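Local coordinates for protein PHOX (Pseudomonas fluorescens, PDB 4A9V) that probably hydrolyses phosphate monoesters as an alkaline phosphatase, using a cofactor that combines an oxo-bridged pair of iron ions with calcium ions, at residues A[397-408]-A[422-433]. Numbering follows the deposited sequence. Where two conformers were deposited one is given.
Sequences QVYCTLTNNAKR and EKNVYGQILRWR
W432 lays its indole over V398 on the strand beside it. Its CG, between backbone N and carbonyl carbon (chi1 60°), carries the rings toward that strand. V398 CB sits beneath the five-membered ring, 3.6 Å from its centroid in a CH-pi contact, while V398 CG1 reaches 3.4 Å from W432 CZ2. At the far rim, C400 CB is 3.8 Å from W432 CZ3. The indole NE1 is buried without a polar partner. Further along the same face, L402 crosses Q428, whose bend at chi2 lays its amide along L402 CB and CD1, Q428 NE2 being 3.7 Å from L402 CD1; the same CD1 packs on L430 CB.

On the other face, R431 runs alongside Y399, its CG above one face of the phenol ring, toward the rim, and its CD 3.4 Å from Y399 CZ. A bend at chi3 (58°) turns the guanidinium so that NH1 donates to Y399 OH at 3.0 Å, nearly within the guanidinium plane; R431 NE also forms a salt bridge with D447.

Between these faces, strands 398-402 and 428-433 run antiparallel, with paired backbone bonds at V398–W432, C400–L430 and L402–Q428. Beyond L402 the register slips by one, and N405 N bonds to N424 O at 2.8 Å. N424 OD1 accepts from Y426 N, forming an Asx turn, and from G427 N, making an Asx motif.

T403, just past strand 398-402, lies beside the calcium ligands E387 and D479, its side chain about 4 Å from a bound calcium ion (nearest atoms). The contact thus joins adjacent antiparallel strands in a blade sheet of the PhoX beta-propeller, running up to its metal site.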
# COMPACT_ATOMS: atom_id res chain seq x y z
N GLN A 397 14.16 13.80 -0.93
CA GLN A 397 12.85 14.44 -0.81
C GLN A 397 11.74 13.39 -0.83
O GLN A 397 11.88 12.33 -1.45
CB GLN A 397 12.65 15.48 -1.91
CG GLN A 397 13.55 16.70 -1.77
CD GLN A 397 13.07 17.90 -2.55
OE1 GLN A 397 12.14 18.59 -2.14
NE2 GLN A 397 13.61 18.08 -3.74
N VAL A 398 10.69 13.67 -0.08
CA VAL A 398 9.69 12.66 0.23
C VAL A 398 8.40 13.04 -0.50
O VAL A 398 8.02 14.21 -0.52
CB VAL A 398 9.46 12.59 1.75
CG1 VAL A 398 8.55 11.43 2.10
CG2 VAL A 398 10.78 12.48 2.48
N TYR A 399 7.74 12.05 -1.10
CA TYR A 399 6.54 12.27 -1.92
C TYR A 399 5.43 11.37 -1.39
O TYR A 399 5.68 10.21 -1.06
CB TYR A 399 6.82 11.91 -3.38
CG TYR A 399 7.88 12.76 -4.04
CD1 TYR A 399 9.22 12.62 -3.70
CD2 TYR A 399 7.55 13.68 -5.01
CE1 TYR A 399 10.19 13.44 -4.25
CE2 TYR A 399 8.51 14.48 -5.59
CZ TYR A 399 9.83 14.36 -5.21
OH TYR A 399 10.75 15.22 -5.76
N CYS A 400 4.22 11.90 -1.31
CA CYS A 400 3.08 11.19 -0.76
C CYS A 400 1.86 11.49 -1.62
O CYS A 400 1.52 12.66 -1.84
CB CYS A 400 2.81 11.68 0.67
SG CYS A 400 1.44 10.87 1.52
N THR A 401 1.17 10.46 -2.08
CA THR A 401 -0.09 10.69 -2.76
C THR A 401 -1.19 10.99 -1.75
O THR A 401 -1.24 10.42 -0.65
CB THR A 401 -0.48 9.49 -3.65
OG1 THR A 401 -0.47 8.31 -2.85
CG2 THR A 401 0.46 9.35 -4.82
N LEU A 402 -2.05 11.93 -2.12
CA LEU A 402 -3.26 12.24 -1.40
C LEU A 402 -4.38 12.01 -2.40
O LEU A 402 -4.58 12.80 -3.33
CB LEU A 402 -3.22 13.70 -0.93
CG LEU A 402 -2.07 14.09 0.01
CD1 LEU A 402 -2.07 15.58 0.27
CD2 LEU A 402 -2.19 13.31 1.31
N THR A 403 -4.95 10.81 -2.36
CA THR A 403 -5.54 10.26 -3.57
C THR A 403 -6.81 11.00 -4.00
O THR A 403 -7.05 11.18 -5.19
CB THR A 403 -5.73 8.73 -3.45
OG1 THR A 403 -5.93 8.19 -4.76
CG2 THR A 403 -6.90 8.34 -2.57
N ASN A 404 -7.61 11.41 -3.02
CA ASN A 404 -8.81 12.23 -3.21
C ASN A 404 -9.47 12.42 -1.84
O ASN A 404 -9.00 11.86 -0.84
CB ASN A 404 -9.78 11.59 -4.22
CG ASN A 404 -10.09 10.14 -3.91
OD1 ASN A 404 -10.60 9.81 -2.83
ND2 ASN A 404 -9.83 9.26 -4.88
N ASN A 405 -10.49 13.27 -1.77
CA ASN A 405 -11.28 13.41 -0.56
C ASN A 405 -12.54 14.19 -0.85
O ASN A 405 -12.58 15.42 -0.79
CB ASN A 405 -10.48 14.12 0.54
CG ASN A 405 -11.25 14.22 1.84
OD1 ASN A 405 -12.37 13.71 1.95
ND2 ASN A 405 -10.61 14.77 2.86
N ALA A 406 -13.60 13.44 -1.14
CA ALA A 406 -14.88 14.03 -1.47
C ALA A 406 -15.45 14.85 -0.31
O ALA A 406 -16.35 15.67 -0.52
CB ALA A 406 -15.85 12.93 -1.87
N LYS A 407 -14.95 14.62 0.90
CA LYS A 407 -15.49 15.33 2.06
C LYS A 407 -14.68 16.55 2.46
O LYS A 407 -15.05 17.26 3.39
CB LYS A 407 -15.61 14.38 3.26
CG LYS A 407 -16.59 13.23 3.07
CD LYS A 407 -16.49 12.26 4.24
CE LYS A 407 -17.71 11.36 4.36
NZ LYS A 407 -17.80 10.75 5.71
N ARG A 408 -13.60 16.85 1.74
CA ARG A 408 -12.86 18.07 2.03
C ARG A 408 -13.78 19.29 1.91
O ARG A 408 -14.57 19.40 0.97
CB ARG A 408 -11.66 18.21 1.10
CG ARG A 408 -10.82 19.46 1.30
CD ARG A 408 -10.22 19.59 2.69
NE ARG A 408 -9.40 18.43 3.05
CZ ARG A 408 -8.72 18.31 4.18
NH1 ARG A 408 -8.82 19.23 5.13
NH2 ARG A 408 -7.97 17.24 4.39
N GLU A 422 -12.16 21.83 -1.99
CA GLU A 422 -13.33 21.12 -1.48
C GLU A 422 -13.71 19.99 -2.43
O GLU A 422 -13.45 20.07 -3.63
CB GLU A 422 -14.51 22.08 -1.34
CG GLU A 422 -15.07 22.52 -2.69
CD GLU A 422 -16.37 23.29 -2.60
OE1 GLU A 422 -16.87 23.53 -1.48
OE2 GLU A 422 -16.83 23.75 -3.67
N LYS A 423 -14.37 18.97 -1.90
CA LYS A 423 -15.02 17.97 -2.75
C LYS A 423 -14.02 17.46 -3.79
O LYS A 423 -14.27 17.47 -5.00
CB LYS A 423 -16.28 18.55 -3.40
CG LYS A 423 -17.32 18.99 -2.38
CD LYS A 423 -18.52 19.66 -3.03
CE LYS A 423 -19.47 20.21 -1.98
NZ LYS A 423 -20.60 20.98 -2.57
N ASN A 424 -12.88 17.00 -3.30
CA ASN A 424 -11.72 16.70 -4.13
C ASN A 424 -11.85 15.31 -4.74
O ASN A 424 -11.77 14.30 -4.04
CB ASN A 424 -10.49 16.79 -3.23
CG ASN A 424 -9.21 16.35 -3.92
OD1 ASN A 424 -9.11 16.36 -5.15
ND2 ASN A 424 -8.19 16.05 -3.12
N VAL A 425 -12.13 15.25 -6.04
CA VAL A 425 -12.30 13.98 -6.73
C VAL A 425 -11.05 13.52 -7.47
O VAL A 425 -11.03 12.40 -7.99
CB VAL A 425 -13.51 14.01 -7.69
CG1 VAL A 425 -14.77 14.39 -6.93
CG2 VAL A 425 -13.27 14.94 -8.86
N TYR A 426 -10.02 14.36 -7.53
CA TYR A 426 -8.86 14.06 -8.38
C TYR A 426 -7.58 13.71 -7.63
O TYR A 426 -6.76 12.95 -8.14
CB TYR A 426 -8.55 15.22 -9.32
CG TYR A 426 -9.66 15.53 -10.30
CD1 TYR A 426 -9.97 14.65 -11.33
CD2 TYR A 426 -10.36 16.74 -10.24
CE1 TYR A 426 -10.96 14.96 -12.25
CE2 TYR A 426 -11.34 17.05 -11.16
CZ TYR A 426 -11.61 16.18 -12.18
OH TYR A 426 -12.60 16.51 -13.08
N GLY A 427 -7.34 14.35 -6.48
CA GLY A 427 -6.13 14.11 -5.71
C GLY A 427 -4.95 15.00 -6.09
O GLY A 427 -5.03 15.88 -6.95
N GLN A 428 -3.84 14.75 -5.40
CA GLN A 428 -2.65 15.58 -5.53
C GLN A 428 -1.47 14.80 -4.94
O GLN A 428 -1.66 13.77 -4.27
CB GLN A 428 -2.84 16.94 -4.82
CG GLN A 428 -3.07 16.87 -3.31
CD GLN A 428 -4.54 16.90 -2.92
OE1 GLN A 428 -5.42 16.69 -3.74
NE2 GLN A 428 -4.80 17.09 -1.63
N ILE A 429 -0.26 15.21 -5.31
CA ILE A 429 0.95 14.62 -4.76
C ILE A 429 1.70 15.67 -3.96
O ILE A 429 2.06 16.74 -4.47
CB ILE A 429 1.87 14.01 -5.84
CG1 ILE A 429 1.10 12.97 -6.66
CG2 ILE A 429 3.10 13.39 -5.17
CD1 ILE A 429 1.90 12.33 -7.77
N LEU A 430 1.89 15.36 -2.69
CA LEU A 430 2.56 16.20 -1.71
C LEU A 430 4.04 15.82 -1.63
O LEU A 430 4.38 14.65 -1.66
CB LEU A 430 1.88 15.96 -0.37
CG LEU A 430 2.52 16.51 0.90
CD1 LEU A 430 2.56 18.03 0.90
CD2 LEU A 430 1.75 15.99 2.10
N ARG A 431 4.91 16.83 -1.57
CA ARG A 431 6.34 16.63 -1.39
C ARG A 431 6.79 17.36 -0.14
O ARG A 431 6.33 18.47 0.12
CB ARG A 431 7.10 17.16 -2.62
CG ARG A 431 8.60 17.25 -2.44
CD ARG A 431 9.33 17.44 -3.76
NE ARG A 431 8.88 18.62 -4.48
CZ ARG A 431 9.16 18.88 -5.75
NH1 ARG A 431 9.93 18.06 -6.45
NH2 ARG A 431 8.64 19.95 -6.33
N TRP A 432 7.75 16.79 0.58
CA TRP A 432 8.46 17.56 1.60
C TRP A 432 9.93 17.31 1.57
O TRP A 432 10.42 16.27 1.12
CB TRP A 432 7.89 17.37 3.02
CG TRP A 432 7.92 15.96 3.56
CD1 TRP A 432 8.89 15.36 4.35
CD2 TRP A 432 6.83 15.00 3.51
NE1 TRP A 432 8.48 14.12 4.76
CE2 TRP A 432 7.25 13.84 4.29
CE3 TRP A 432 5.57 15.00 2.94
CZ2 TRP A 432 6.42 12.74 4.47
CZ3 TRP A 432 4.76 13.88 3.10
CH2 TRP A 432 5.18 12.77 3.82
N ARG A 433 10.66 18.32 2.04
CA ARG A 433 12.10 18.29 2.19
C ARG A 433 12.45 18.51 3.65
O ARG A 433 12.19 19.57 4.23
CB ARG A 433 12.75 19.37 1.34
CG ARG A 433 14.27 19.36 1.43
CD ARG A 433 14.88 20.39 0.52
NE ARG A 433 16.33 20.33 0.57
CZ ARG A 433 17.13 21.07 -0.18
NH1 ARG A 433 16.62 21.94 -1.05
NH2 ARG A 433 18.44 20.91 -0.10